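Protein her-1 (Caenorhabditis elegans, PDB 1SZH) dictates male development, probably acting directly in cell signalling during sex determination, and inhibits the function of TRA-2A. Local coordinates at residues 50-55 with 68-73; 76-81 with 120-125; 92-97 with 110-115; 127-132 with 145-150. The protein carries 2 engineered substitutions. All coordinates share one frame; numbering follows the deposited sequence.

In the fold
The chain is helical without strands, and the four contacts are spread along it. Contacts 2 and 3 have centres about 11 Å apart and are joined by the Cys76-Cys94 disulfide; contact 3 is nested in the loop that contact 2 closes, and Phe79 packs on Ile112. Contact 4 shares helix 120-134 with contact 2, centres about 9 Å apart, and the Cys125-Cys148 disulfide links them. Contact 1 stands further off, its centre about 21 Å from those of contacts 2 and 4, yet Asp72 forms a salt bridge with Arg130 of contact 4. Acetate ions, probably from the crystallisation liquor, lie beside Asn69 of contact 1 and on Arg93 of contact 3.

Contact 1. Residues 50-55 with 68-73; sequences YVYKCL and INLDDS
Ile68 receives Tyr52 at its backbone: Tyr52 OH donates a hydrogen bond of 2.8 Å to Ile68 O, the donor tilted 28° from the carbonyl plane, and this oxygen sits at the edge of the phenol ring. Arg108 of helix 105-115 bonds the same hydroxyl, which is thus gripped by two partners. The backbone N of Ile68 is tied to Gln56, one turn further along helix 47-59, while its side chain leads off to Met98 and Arg130. A 3-10 segment starts at Leu70, with Asn69 O just before it accepting from Asp72 N at 3.0 Å. It is consistent with the extended 3-10 helix described for HER-1, and lies in the connection between helix 47-59 and helix 85-97. With CG swung away from the backbone N (chi1 -177°), Leu70 brings CD1 over the centre of the Tyr52 ring, 3.8 Å from the centroid and only 4° off the normal, a CH-pi contact, while Leu70 CB packs 3.7 Å from Tyr52 CE2. Replacing Tyr52 with an alanine would probably leave Ile68 O without this donor and Leu70 CD1 without the ring beneath it. The extended Lys53 chain brings CE to 4.3 Å from Leu70 CB; its NZ stays 5.0 Å from Asp71 OD2, where the opposite charges may attract weakly without contact. Asp72 forms salt bridges with Arg130 and Arg133 of helix 120-134. Ser73 bonds Leu70 O twice, through its N and through OG at 2.9 Å.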
loop_
_atom_site.group_PDB
_atom_site.type_symbol
_atom_site.label_atom_id
_atom_site.label_comp_id
_atom_site.label_asym_id
_atom_site.label_seq_id
_atom_site.Cartn_x
_atom_site.Cartn_y
_atom_site.Cartn_z
ATOM N N TYR A 50 -3.087 10.312 -5.607
ATOM C CA TYR A 50 -3.566 11.385 -4.740
ATOM C C TYR A 50 -4.871 10.998 -4.059
ATOM O O TYR A 50 -5.097 11.342 -2.878
ATOM C CB TYR A 50 -3.664 12.682 -5.550
ATOM C CG TYR A 50 -2.298 13.092 -6.093
ATOM C CD1 TYR A 50 -2.136 13.530 -7.397
ATOM C CD2 TYR A 50 -1.158 12.994 -5.291
ATOM C CE1 TYR A 50 -0.861 13.848 -7.907
ATOM C CE2 TYR A 50 0.111 13.307 -5.783
ATOM C CZ TYR A 50 0.247 13.739 -7.089
ATOM O OH TYR A 50 1.507 14.050 -7.568
ATOM N N VAL A 51 -5.733 10.263 -4.759
ATOM C CA VAL A 51 -6.976 9.805 -4.149
ATOM C C VAL A 51 -6.645 8.858 -2.996
ATOM O O VAL A 51 -7.302 8.852 -1.955
ATOM C CB VAL A 51 -7.865 9.108 -5.188
ATOM C CG1 VAL A 51 -9.127 8.503 -4.534
ATOM C CG2 VAL A 51 -8.235 10.122 -6.271
ATOM N N TYR A 52 -5.621 8.032 -3.177
ATOM C CA TYR A 52 -5.219 7.112 -2.112
ATOM C C TYR A 52 -4.859 7.887 -0.848
ATOM O O TYR A 52 -5.261 7.531 0.269
ATOM C CB TYR A 52 -4.003 6.301 -2.565
ATOM C CG TYR A 52 -3.260 5.501 -1.482
ATOM C CD1 TYR A 52 -3.446 4.131 -1.331
ATOM C CD2 TYR A 52 -2.366 6.141 -0.610
ATOM C CE1 TYR A 52 -2.716 3.395 -0.346
ATOM C CE2 TYR A 52 -1.662 5.435 0.358
ATOM C CZ TYR A 52 -1.848 4.060 0.488
ATOM O OH TYR A 52 -1.129 3.350 1.427
ATOM N N LYS A 53 -4.103 8.970 -1.031
ATOM C CA LYS A 53 -3.679 9.762 0.118
ATOM C C LYS A 53 -4.860 10.456 0.773
ATOM O O LYS A 53 -4.955 10.494 2.004
ATOM C CB LYS A 53 -2.629 10.774 -0.339
ATOM C CG LYS A 53 -1.393 10.080 -0.871
ATOM C CD LYS A 53 -0.349 11.055 -1.340
ATOM C CE LYS A 53 0.905 10.319 -1.794
ATOM N NZ LYS A 53 2.002 11.259 -2.192
ATOM N N CYS A 54 -5.773 10.971 -0.042
ATOM C CA CYS A 54 -6.966 11.629 0.490
ATOM C C CYS A 54 -7.786 10.600 1.305
ATOM O O CYS A 54 -8.217 10.876 2.432
ATOM C CB CYS A 54 -7.771 12.194 -0.679
ATOM S SG CYS A 54 -9.253 13.137 -0.232
ATOM N N LEU A 55 -8.029 9.417 0.733
ATOM C CA LEU A 55 -8.796 8.406 1.444
ATOM C C LEU A 55 -8.140 7.999 2.763
ATOM O O LEU A 55 -8.806 7.884 3.788
ATOM C CB LEU A 55 -9.038 7.165 0.557
ATOM C CG LEU A 55 -9.929 7.431 -0.662
ATOM C CD1 LEU A 55 -9.968 6.132 -1.493
ATOM C CD2 LEU A 55 -11.339 7.817 -0.254
ATOM N N ILE A 68 -0.021 4.216 5.714
ATOM C CA ILE A 68 1.273 3.843 5.137
ATOM C C ILE A 68 1.467 4.694 3.899
ATOM O O ILE A 68 0.568 4.791 3.052
ATOM C CB ILE A 68 1.356 2.361 4.748
ATOM C CG1 ILE A 68 1.408 1.513 6.027
ATOM C CG2 ILE A 68 2.642 2.110 3.912
ATOM C CD1 ILE A 68 1.332 0.031 5.766
ATOM N N ASN A 69 2.637 5.318 3.786
ATOM C CA ASN A 69 2.931 6.167 2.657
ATOM C C ASN A 69 2.843 5.365 1.349
ATOM O O ASN A 69 3.413 4.269 1.239
ATOM C CB ASN A 69 4.337 6.761 2.811
ATOM C CG ASN A 69 4.583 7.939 1.879
ATOM O OD1 ASN A 69 4.731 9.092 2.329
ATOM N ND2 ASN A 69 4.632 7.673 0.592
ATOM N N LEU A 70 2.120 5.894 0.369
ATOM C CA LEU A 70 1.989 5.211 -0.908
ATOM C C LEU A 70 3.322 4.814 -1.551
ATOM O O LEU A 70 3.419 3.747 -2.178
ATOM C CB LEU A 70 1.183 6.074 -1.892
ATOM C CG LEU A 70 0.911 5.451 -3.268
ATOM C CD1 LEU A 70 0.106 4.153 -3.142
ATOM C CD2 LEU A 70 0.144 6.487 -4.107
ATOM N N ASP A 71 4.351 5.642 -1.374
ATOM C CA ASP A 71 5.656 5.369 -1.953
ATOM C C ASP A 71 6.295 4.092 -1.446
ATOM O O ASP A 71 7.140 3.523 -2.126
ATOM C CB ASP A 71 6.638 6.525 -1.705
ATOM C CG ASP A 71 6.192 7.821 -2.342
ATOM O OD1 ASP A 71 5.677 7.782 -3.480
ATOM O OD2 ASP A 71 6.375 8.880 -1.702
ATOM N N ASP A 72 5.910 3.636 -0.260
ATOM C CA ASP A 72 6.488 2.408 0.269
ATOM C C ASP A 72 6.112 1.170 -0.559
ATOM O O ASP A 72 6.742 0.114 -0.429
ATOM C CB ASP A 72 6.050 2.177 1.726
ATOM C CG ASP A 72 6.680 3.163 2.706
ATOM O OD1 ASP A 72 7.400 4.085 2.269
ATOM O OD2 ASP A 72 6.424 3.015 3.923
ATOM N N SER A 73 5.117 1.285 -1.434
ATOM C CA SER A 73 4.744 0.115 -2.217
ATOM C C SER A 73 5.875 -0.325 -3.146
ATOM O O SER A 73 5.941 -1.495 -3.532
ATOM C CB SER A 73 3.464 0.377 -3.019
ATOM O OG SER A 73 3.645 1.434 -3.953
#

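Contact 2. Residues 76-81 with 120-125; sequences CSVFGN and NVLYKC
The 3-10 segment 76-81 and the start of helix 120-134 approach most closely at Phe79 and Leu122, whose CA atoms are 5.9 Å apart, and no hydrogen bond crosses between them. Leu122 spreads its two methyls over the opposing backbone, CD1 3.7 Å from Phe79 O and CD2 3.8 Å from Val78 O. Val78 answers with both branches: CG1 rests 3.5 Å from Leu122 O and also above the centre of its neighbour Phe79's ring, while CG2 presses on Cys125 SG at 3.5 Å. Phe79, its CG turned opposite the carbonyl carbon (chi1 -67°), runs past Leu122 in the opposite sense, CD2 4.0 Å from Leu122 CB, and places CE2 3.8 Å from Tyr123 N. Beyond, its ring meets Phe126 and Ile112. A serine in place of Phe79 would probably open a gap between Leu122, Tyr123 and Phe126. Asn81 ND2 joins Asn81 N on Val78 O, both from the same face, at 3.0 Å for ND2. Cys76 is bonded to Cys94 of helix 85-97 and Cys125 to Cys148 near the C-terminus, so neither disulfide bridges the two segments. The arrangement is consistent with the extended 3-10 helix described for HER-1, here packed against an alpha-helix.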
loop_
_atom_site.group_PDB
_atom_site.type_symbol
_atom_site.label_atom_id
_atom_site.label_comp_id
_atom_site.label_asym_id
_atom_site.label_seq_id
_atom_site.Cartn_x
_atom_site.Cartn_y
_atom_site.Cartn_z
ATOM N N CYS A 76 8.046 -3.414 -2.227
ATOM C CA CYS A 76 7.539 -4.763 -2.436
ATOM C C CYS A 76 8.340 -5.586 -3.453
ATOM O O CYS A 76 8.323 -6.818 -3.400
ATOM C CB CYS A 76 6.098 -4.677 -2.929
ATOM S SG CYS A 76 4.905 -4.088 -1.741
ATOM N N SER A 77 9.018 -4.912 -4.376
ATOM C CA SER A 77 9.777 -5.591 -5.410
ATOM C C SER A 77 10.827 -6.522 -4.851
ATOM O O SER A 77 11.233 -7.475 -5.522
ATOM C CB SER A 77 10.445 -4.566 -6.331
ATOM O OG SER A 77 9.445 -3.843 -7.024
ATOM N N VAL A 78 11.249 -6.277 -3.616
ATOM C CA VAL A 78 12.295 -7.129 -3.054
ATOM C C VAL A 78 11.896 -8.586 -2.885
ATOM O O VAL A 78 12.740 -9.471 -2.913
ATOM C CB VAL A 78 12.811 -6.612 -1.696
ATOM C CG1 VAL A 78 11.834 -6.910 -0.569
ATOM C CG2 VAL A 78 14.162 -7.238 -1.405
ATOM N N PHE A 79 10.605 -8.856 -2.727
ATOM C CA PHE A 79 10.180 -10.229 -2.512
ATOM C C PHE A 79 10.348 -11.127 -3.716
ATOM O O PHE A 79 10.444 -12.345 -3.567
ATOM C CB PHE A 79 8.746 -10.241 -2.019
ATOM C CG PHE A 79 8.591 -9.643 -0.665
ATOM C CD1 PHE A 79 7.920 -8.423 -0.503
ATOM C CD2 PHE A 79 9.173 -10.254 0.447
ATOM C CE1 PHE A 79 7.831 -7.832 0.754
ATOM C CE2 PHE A 79 9.089 -9.674 1.708
ATOM C CZ PHE A 79 8.419 -8.454 1.863
ATOM N N GLY A 80 10.427 -10.512 -4.896
ATOM C CA GLY A 80 10.596 -11.274 -6.116
ATOM C C GLY A 80 12.036 -11.706 -6.312
ATOM O O GLY A 80 12.339 -12.423 -7.262
ATOM N N ASN A 81 12.931 -11.277 -5.423
ATOM C CA ASN A 81 14.337 -11.657 -5.565
ATOM C C ASN A 81 14.447 -13.134 -5.242
ATOM O O ASN A 81 15.429 -13.792 -5.580
ATOM C CB ASN A 81 15.225 -10.796 -4.663
ATOM C CG ASN A 81 15.426 -9.388 -5.222
ATOM O OD1 ASN A 81 15.894 -9.216 -6.353
ATOM N ND2 ASN A 81 15.075 -8.379 -4.434
ATOM N N ASN A 120 12.845 -14.614 5.616
ATOM C CA ASN A 120 12.969 -13.531 6.589
ATOM C C ASN A 120 13.888 -12.390 6.150
ATOM O O ASN A 120 13.598 -11.211 6.413
ATOM C CB ASN A 120 13.451 -14.084 7.925
ATOM C CG ASN A 120 13.567 -13.015 8.972
ATOM O OD1 ASN A 120 12.588 -12.336 9.290
ATOM N ND2 ASN A 120 14.770 -12.842 9.513
ATOM N N VAL A 121 14.987 -12.736 5.489
ATOM C CA VAL A 121 15.940 -11.735 5.009
ATOM C C VAL A 121 15.253 -10.733 4.087
ATOM O O VAL A 121 15.533 -9.533 4.151
ATOM C CB VAL A 121 17.112 -12.394 4.244
ATOM C CG1 VAL A 121 18.013 -11.319 3.615
ATOM C CG2 VAL A 121 17.933 -13.248 5.198
ATOM N N LEU A 122 14.366 -11.218 3.219
ATOM C CA LEU A 122 13.671 -10.318 2.291
ATOM C C LEU A 122 12.685 -9.396 3.024
ATOM O O LEU A 122 12.532 -8.233 2.647
ATOM C CB LEU A 122 12.957 -11.126 1.202
ATOM C CG LEU A 122 13.819 -12.015 0.278
ATOM C CD1 LEU A 122 12.932 -12.614 -0.810
ATOM C CD2 LEU A 122 14.961 -11.219 -0.353
ATOM N N TYR A 123 12.013 -9.910 4.055
ATOM C CA TYR A 123 11.097 -9.089 4.846
ATOM C C TYR A 123 11.888 -7.978 5.563
ATOM O O TYR A 123 11.436 -6.826 5.663
ATOM C CB TYR A 123 10.342 -9.922 5.890
ATOM C CG TYR A 123 9.367 -9.103 6.686
ATOM C CD1 TYR A 123 8.203 -8.629 6.088
ATOM C CD2 TYR A 123 9.621 -8.748 8.015
ATOM C CE1 TYR A 123 7.318 -7.820 6.777
ATOM C CE2 TYR A 123 8.731 -7.927 8.720
ATOM C CZ TYR A 123 7.584 -7.471 8.087
ATOM O OH TYR A 123 6.679 -6.655 8.729
ATOM N N LYS A 124 13.073 -8.316 6.067
ATOM C CA LYS A 124 13.877 -7.298 6.744
ATOM C C LYS A 124 14.317 -6.237 5.743
ATOM O O LYS A 124 14.377 -5.052 6.088
ATOM C CB LYS A 124 15.092 -7.941 7.419
ATOM C CG LYS A 124 14.715 -8.792 8.617
ATOM C CD LYS A 124 15.946 -9.372 9.314
ATOM C CE LYS A 124 15.550 -10.161 10.561
ATOM N NZ LYS A 124 16.711 -10.836 11.223
ATOM N N CYS A 125 14.614 -6.639 4.516
ATOM C CA CYS A 125 15.012 -5.680 3.486
ATOM C C CYS A 125 13.815 -4.776 3.138
ATOM O O CYS A 125 13.956 -3.573 2.950
ATOM C CB CYS A 125 15.481 -6.417 2.246
ATOM S SG CYS A 125 16.031 -5.382 0.910
#

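Contact 3. Residues 92-97 with 110-115. With ACT (acetate ion), chain C.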
loop_
_atom_site.group_PDB
_atom_site.type_symbol
_atom_site.label_atom_id
_atom_site.label_comp_id
_atom_site.label_asym_id
_atom_site.label_seq_id
_atom_site.Cartn_x
_atom_site.Cartn_y
_atom_site.Cartn_z
ATOM N N ASN A 92 3.550 -9.672 -5.513
ATOM C CA ASN A 92 2.283 -9.154 -6.037
ATOM C C ASN A 92 1.253 -8.897 -4.940
ATOM O O ASN A 92 0.529 -7.902 -5.009
ATOM C CB ASN A 92 1.723 -10.099 -7.104
ATOM C CG ASN A 92 2.563 -10.086 -8.375
ATOM O OD1 ASN A 92 3.186 -9.071 -8.707
ATOM N ND2 ASN A 92 2.570 -11.199 -9.100
ATOM N N ARG A 93 1.204 -9.774 -3.939
ATOM C CA ARG A 93 0.293 -9.625 -2.811
ATOM C C ARG A 93 0.690 -8.324 -2.101
ATOM O O ARG A 93 -0.161 -7.511 -1.753
ATOM C CB ARG A 93 0.446 -10.833 -1.874
ATOM C CG ARG A 93 0.021 -10.642 -0.403
ATOM C CD ARG A 93 -1.455 -10.865 -0.148
ATOM N NE ARG A 93 -1.987 -12.154 -0.599
ATOM C CZ ARG A 93 -2.125 -13.255 0.151
ATOM N NH1 ARG A 93 -1.756 -13.280 1.423
ATOM N NH2 ARG A 93 -2.719 -14.326 -0.371
ATOM N N CYS A 94 1.993 -8.138 -1.886
ATOM C CA CYS A 94 2.489 -6.928 -1.227
ATOM C C CYS A 94 2.097 -5.679 -2.029
ATOM O O CYS A 94 1.574 -4.717 -1.469
ATOM C CB CYS A 94 4.016 -7.042 -1.108
ATOM S SG CYS A 94 4.868 -5.718 -0.225
ATOM N N LYS A 95 2.317 -5.701 -3.341
ATOM C CA LYS A 95 1.985 -4.521 -4.140
ATOM C C LYS A 95 0.499 -4.187 -4.040
ATOM O O LYS A 95 0.125 -3.003 -3.948
ATOM C CB LYS A 95 2.381 -4.731 -5.595
ATOM C CG LYS A 95 3.888 -4.791 -5.814
ATOM C CD LYS A 95 4.218 -5.056 -7.285
ATOM C CE LYS A 95 5.718 -4.950 -7.539
ATOM N NZ LYS A 95 5.994 -5.262 -8.976
ATOM N N ASN A 96 -0.351 -5.216 -4.054
ATOM C CA ASN A 96 -1.785 -4.980 -3.948
ATOM C C ASN A 96 -2.133 -4.417 -2.566
ATOM O O ASN A 96 -2.844 -3.430 -2.473
ATOM C CB ASN A 96 -2.565 -6.273 -4.206
ATOM C CG ASN A 96 -2.644 -6.612 -5.689
ATOM O OD1 ASN A 96 -2.708 -5.715 -6.538
ATOM N ND2 ASN A 96 -2.654 -7.903 -6.005
ATOM N N LEU A 97 -1.626 -5.033 -1.507
ATOM C CA LEU A 97 -1.916 -4.544 -0.159
ATOM C C LEU A 97 -1.439 -3.117 0.030
ATOM O O LEU A 97 -2.161 -2.279 0.580
ATOM C CB LEU A 97 -1.224 -5.431 0.895
ATOM C CG LEU A 97 -1.801 -6.831 1.089
ATOM C CD1 LEU A 97 -0.795 -7.710 1.861
ATOM C CD2 LEU A 97 -3.119 -6.721 1.821
ATOM N N ASP A 110 1.026 -7.787 8.606
ATOM C CA ASP A 110 0.878 -9.156 9.091
ATOM C C ASP A 110 0.814 -10.106 7.890
ATOM O O ASP A 110 1.421 -11.180 7.907
ATOM C CB ASP A 110 -0.397 -9.312 9.932
ATOM C CG ASP A 110 -0.297 -8.620 11.281
ATOM O OD1 ASP A 110 0.836 -8.383 11.760
ATOM O OD2 ASP A 110 -1.361 -8.329 11.869
ATOM N N SER A 111 0.097 -9.705 6.839
ATOM C CA SER A 111 -0.048 -10.563 5.654
ATOM C C SER A 111 1.259 -10.664 4.888
ATOM O O SER A 111 1.642 -11.749 4.449
ATOM C CB SER A 111 -1.180 -10.019 4.751
ATOM O OG SER A 111 -1.281 -10.805 3.571
ATOM N N ILE A 112 1.962 -9.538 4.753
ATOM C CA ILE A 112 3.240 -9.537 4.058
ATOM C C ILE A 112 4.280 -10.346 4.851
ATOM O O ILE A 112 5.055 -11.102 4.277
ATOM C CB ILE A 112 3.727 -8.079 3.878
ATOM C CG1 ILE A 112 2.787 -7.342 2.927
ATOM C CG2 ILE A 112 5.179 -8.057 3.334
ATOM C CD1 ILE A 112 2.913 -5.802 3.021
ATOM N N LYS A 113 4.317 -10.180 6.169
ATOM C CA LYS A 113 5.275 -10.940 6.968
ATOM C C LYS A 113 4.949 -12.429 6.849
ATOM O O LYS A 113 5.854 -13.244 6.752
ATOM C CB LYS A 113 5.218 -10.514 8.439
ATOM C CG LYS A 113 6.284 -11.189 9.310
ATOM C CD LYS A 113 6.308 -10.582 10.697
ATOM C CE LYS A 113 7.416 -11.191 11.557
ATOM N NZ LYS A 113 7.466 -10.538 12.895
ATOM N N SER A 114 3.663 -12.775 6.825
ATOM C CA SER A 114 3.302 -14.182 6.718
ATOM C C SER A 114 3.723 -14.805 5.395
ATOM O O SER A 114 4.251 -15.908 5.401
ATOM C CB SER A 114 1.806 -14.360 6.945
ATOM O OG SER A 114 1.517 -14.134 8.318
ATOM N N CYS A 115 3.525 -14.132 4.257
ATOM C CA CYS A 115 3.938 -14.770 3.014
ATOM C C CYS A 115 5.438 -14.845 2.816
ATOM O O CYS A 115 5.913 -15.616 1.996
ATOM C CB CYS A 115 3.278 -14.164 1.761
ATOM S SG CYS A 115 3.427 -12.457 1.351
HETATM C C ACT C . -2.866 -14.026 -3.646
HETATM O O ACT C . -2.851 -12.757 -3.295
HETATM O OXT ACT C . -2.066 -14.592 -4.474
HETATM C CH3 ACT C . -3.853 -14.985 -3.073
#
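Arg93 holds an acetate ion at the margin of the helix pair: its NE gives an almost straight hydrogen bond to acetate O (2.9 Å, 167° at the hydrogen), and that oxygen lies at the edge of the guanidinium. The orientation of the rest of the ion is doubtful. Bends at chi2 and chi3 (85° and 54°) fold the arginine chain into this posture; on the way its CG passes 4.2 Å from Cys115 SG, and NH1 ends 3.3 Å from Ser111 OG. The acetate probably came from the crystallisation liquor, and Arg89, one turn earlier in helix 85-97, bonds it as well through NE.

The two helices run almost exactly opposed, the axes of the short segments coming within 9.8 Å, and the backbones are nearest at Cys94 and Ile112. Deeper than the arginine, the interface is largely apolar. Leu97 CD1 fits against Ser111, 3.7 Å from its CB, and against Ile112 CG1 at 3.8 Å. Ile112 in turn reaches CD1 to within 3.8 Å of Cys94 SG, and Phe126 of helix 120-134 touches both Cys94 and Ile112 from that third helix. The sulfur of Cys94 belongs to the disulfide with Cys76; that of Cys115 is bonded to Cys90, so a covalent bridge joins this same helix pair.

The antiparallel pair, consistent with the helix-bundle architecture described for HER-1, is thus held by hydrocarbon and sulfur, with a disulfide across it. At its margin Arg89 and Arg93 together probably make a spot that suits an anion, occupied here by acetate; it need not imply a natural ligand.

Contact 4. Residues 127-132 with 145-150; sequences EKCRSL and EEYCEA. Engineered in segment 145-150: Glu149 (natural residue Asn).
Tyr147 lays its side chain against three residues of helix 120-134: Lys128, Cys129 and Leu132. With CG held between the backbone N and the carbonyl carbon (chi1 57°), the ring is turned onto the helix. From the start of the side chain, CB lies 3.7 Å from Leu132 CD1, and CG is closer still to that methyl, at 3.4 Å. Leu132 CD1 stands over one ring face, offset toward the rim, in a CH-pi contact. At the ring edge, CD1 of Tyr147 meets Lys128 CG at 3.9 Å. Further out, CE1 comes 3.6 Å from Cys129 CA, and OH ends beside CB and SG of Cys129, an approach too close to be read with confidence. Meanwhile Lys128 stretches past in the opposite direction, extended to its end, and NZ donates to Tyr147 O (2.7 Å) almost in line with the carbonyl bond. Lys128 thus touches the ring edge and bonds the backbone of Tyr147. Cys148 follows, its SG 4.3 Å from Lys128 CD. The chain here has no regular helix or strand. It lies along helix 120-134, to which Cys148 is joined through Cys125, while Cys129 ties the same helix to Cys75 in the connection preceding helix 85-97.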
loop_
_atom_site.group_PDB
_atom_site.type_symbol
_atom_site.label_atom_id
_atom_site.label_comp_id
_atom_site.label_asym_id
_atom_site.label_seq_id
_atom_site.Cartn_x
_atom_site.Cartn_y
_atom_site.Cartn_z
ATOM N N GLU A 127 11.448 -3.919 5.115
ATOM C CA GLU A 127 11.301 -2.966 6.201
ATOM C C GLU A 127 12.401 -1.905 6.133
ATOM O O GLU A 127 12.143 -0.731 6.395
ATOM C CB GLU A 127 11.312 -3.693 7.544
ATOM C CG GLU A 127 10.036 -4.526 7.811
ATOM C CD GLU A 127 8.838 -3.688 8.261
ATOM O OE1 GLU A 127 8.346 -2.838 7.480
ATOM O OE2 GLU A 127 8.377 -3.883 9.409
ATOM N N LYS A 128 13.607 -2.319 5.765
ATOM C CA LYS A 128 14.714 -1.349 5.657
ATOM C C LYS A 128 14.424 -0.340 4.537
ATOM O O LYS A 128 14.686 0.858 4.658
ATOM C CB LYS A 128 16.030 -2.093 5.413
ATOM C CG LYS A 128 17.270 -1.195 5.294
ATOM C CD LYS A 128 18.522 -2.067 5.362
ATOM C CE LYS A 128 19.776 -1.248 5.604
ATOM N NZ LYS A 128 20.944 -2.156 5.781
ATOM N N CYS A 129 13.894 -0.819 3.420
ATOM C CA CYS A 129 13.529 0.054 2.321
ATOM C C CYS A 129 12.513 1.094 2.825
ATOM O O CYS A 129 12.617 2.265 2.479
ATOM C CB CYS A 129 12.928 -0.803 1.187
ATOM S SG CYS A 129 12.311 0.055 -0.246
ATOM N N ARG A 130 11.524 0.670 3.617
ATOM C CA ARG A 130 10.543 1.617 4.133
ATOM C C ARG A 130 11.212 2.664 5.034
ATOM O O ARG A 130 10.872 3.846 4.957
ATOM C CB ARG A 130 9.439 0.900 4.906
ATOM C CG ARG A 130 8.515 0.021 4.032
ATOM C CD ARG A 130 7.370 -0.538 4.902
ATOM N NE ARG A 130 6.523 0.547 5.379
ATOM C CZ ARG A 130 5.973 0.610 6.585
ATOM N NH1 ARG A 130 6.167 -0.362 7.472
ATOM N NH2 ARG A 130 5.232 1.667 6.907
ATOM N N SER A 131 12.142 2.218 5.883
ATOM C CA SER A 131 12.863 3.134 6.775
ATOM C C SER A 131 13.676 4.142 5.972
ATOM O O SER A 131 13.660 5.336 6.279
ATOM C CB SER A 131 13.793 2.351 7.708
ATOM O OG SER A 131 13.034 1.639 8.671
ATOM N N LEU A 132 14.385 3.683 4.941
ATOM C CA LEU A 132 15.172 4.604 4.110
ATOM C C LEU A 132 14.266 5.644 3.414
ATOM O O LEU A 132 14.631 6.823 3.310
ATOM C CB LEU A 132 15.978 3.833 3.060
ATOM C CG LEU A 132 17.249 3.131 3.561
ATOM C CD1 LEU A 132 17.923 2.476 2.370
ATOM C CD2 LEU A 132 18.189 4.134 4.225
ATOM N N GLU A 145 20.207 -4.257 -3.555
ATOM C CA GLU A 145 21.567 -4.758 -3.359
ATOM C C GLU A 145 22.496 -3.721 -2.726
ATOM O O GLU A 145 23.522 -4.076 -2.145
ATOM C CB GLU A 145 22.156 -5.231 -4.689
ATOM C CG GLU A 145 21.371 -6.345 -5.370
ATOM C CD GLU A 145 20.314 -5.806 -6.299
ATOM O OE1 GLU A 145 20.167 -4.545 -6.435
ATOM O OE2 GLU A 145 19.565 -6.633 -6.935
ATOM N N GLU A 146 22.130 -2.445 -2.822
ATOM C CA GLU A 146 22.960 -1.371 -2.263
ATOM C C GLU A 146 22.753 -1.084 -0.785
ATOM O O GLU A 146 23.609 -0.479 -0.143
ATOM C CB GLU A 146 22.766 -0.077 -3.056
ATOM C CG GLU A 146 23.274 -0.167 -4.475
ATOM C CD GLU A 146 23.446 1.196 -5.144
ATOM O OE1 GLU A 146 24.354 1.963 -4.726
ATOM O OE2 GLU A 146 22.681 1.494 -6.088
ATOM N N TYR A 147 21.623 -1.497 -0.225
ATOM C CA TYR A 147 21.432 -1.241 1.192
ATOM C C TYR A 147 21.002 -2.490 1.931
ATOM O O TYR A 147 20.870 -2.490 3.153
ATOM C CB TYR A 147 20.453 -0.090 1.405
ATOM C CG TYR A 147 19.103 -0.280 0.775
ATOM C CD1 TYR A 147 18.050 -0.832 1.500
ATOM C CD2 TYR A 147 18.854 0.175 -0.520
ATOM C CE1 TYR A 147 16.771 -0.906 0.960
ATOM C CE2 TYR A 147 17.581 0.104 -1.070
ATOM C CZ TYR A 147 16.542 -0.430 -0.319
ATOM O OH TYR A 147 15.269 -0.433 -0.820
ATOM N N CYS A 148 20.782 -3.553 1.164
ATOM C CA CYS A 148 20.453 -4.860 1.714
ATOM C C CYS A 148 21.566 -5.703 1.102
ATOM O O CYS A 148 21.520 -6.037 -0.079
ATOM C CB CYS A 148 19.093 -5.349 1.218
ATOM S SG CYS A 148 17.737 -4.278 1.768
ATOM N N GLU A 149 22.590 -6.008 1.966
ATOM C CA GLU A 149 23.737 -6.797 1.528
ATOM C C GLU A 149 23.594 -8.307 1.625
ATOM O O GLU A 149 24.602 -9.012 1.586
ATOM C CB GLU A 149 24.983 -6.403 2.313
ATOM C CG GLU A 149 25.392 -4.949 2.204
ATOM C CD GLU A 149 26.727 -4.696 2.902
ATOM O OE1 GLU A 149 27.318 -5.681 3.425
ATOM O OE2 GLU A 149 27.201 -3.527 2.922
ATOM N N ALA A 150 22.422 -8.826 1.757
ATOM C CA ALA A 150 22.236 -10.271 1.822
ATOM C C ALA A 150 21.139 -10.764 0.876
ATOM O O ALA A 150 20.610 -9.932 0.111
ATOM C CB ALA A 150 21.936 -10.693 3.263
#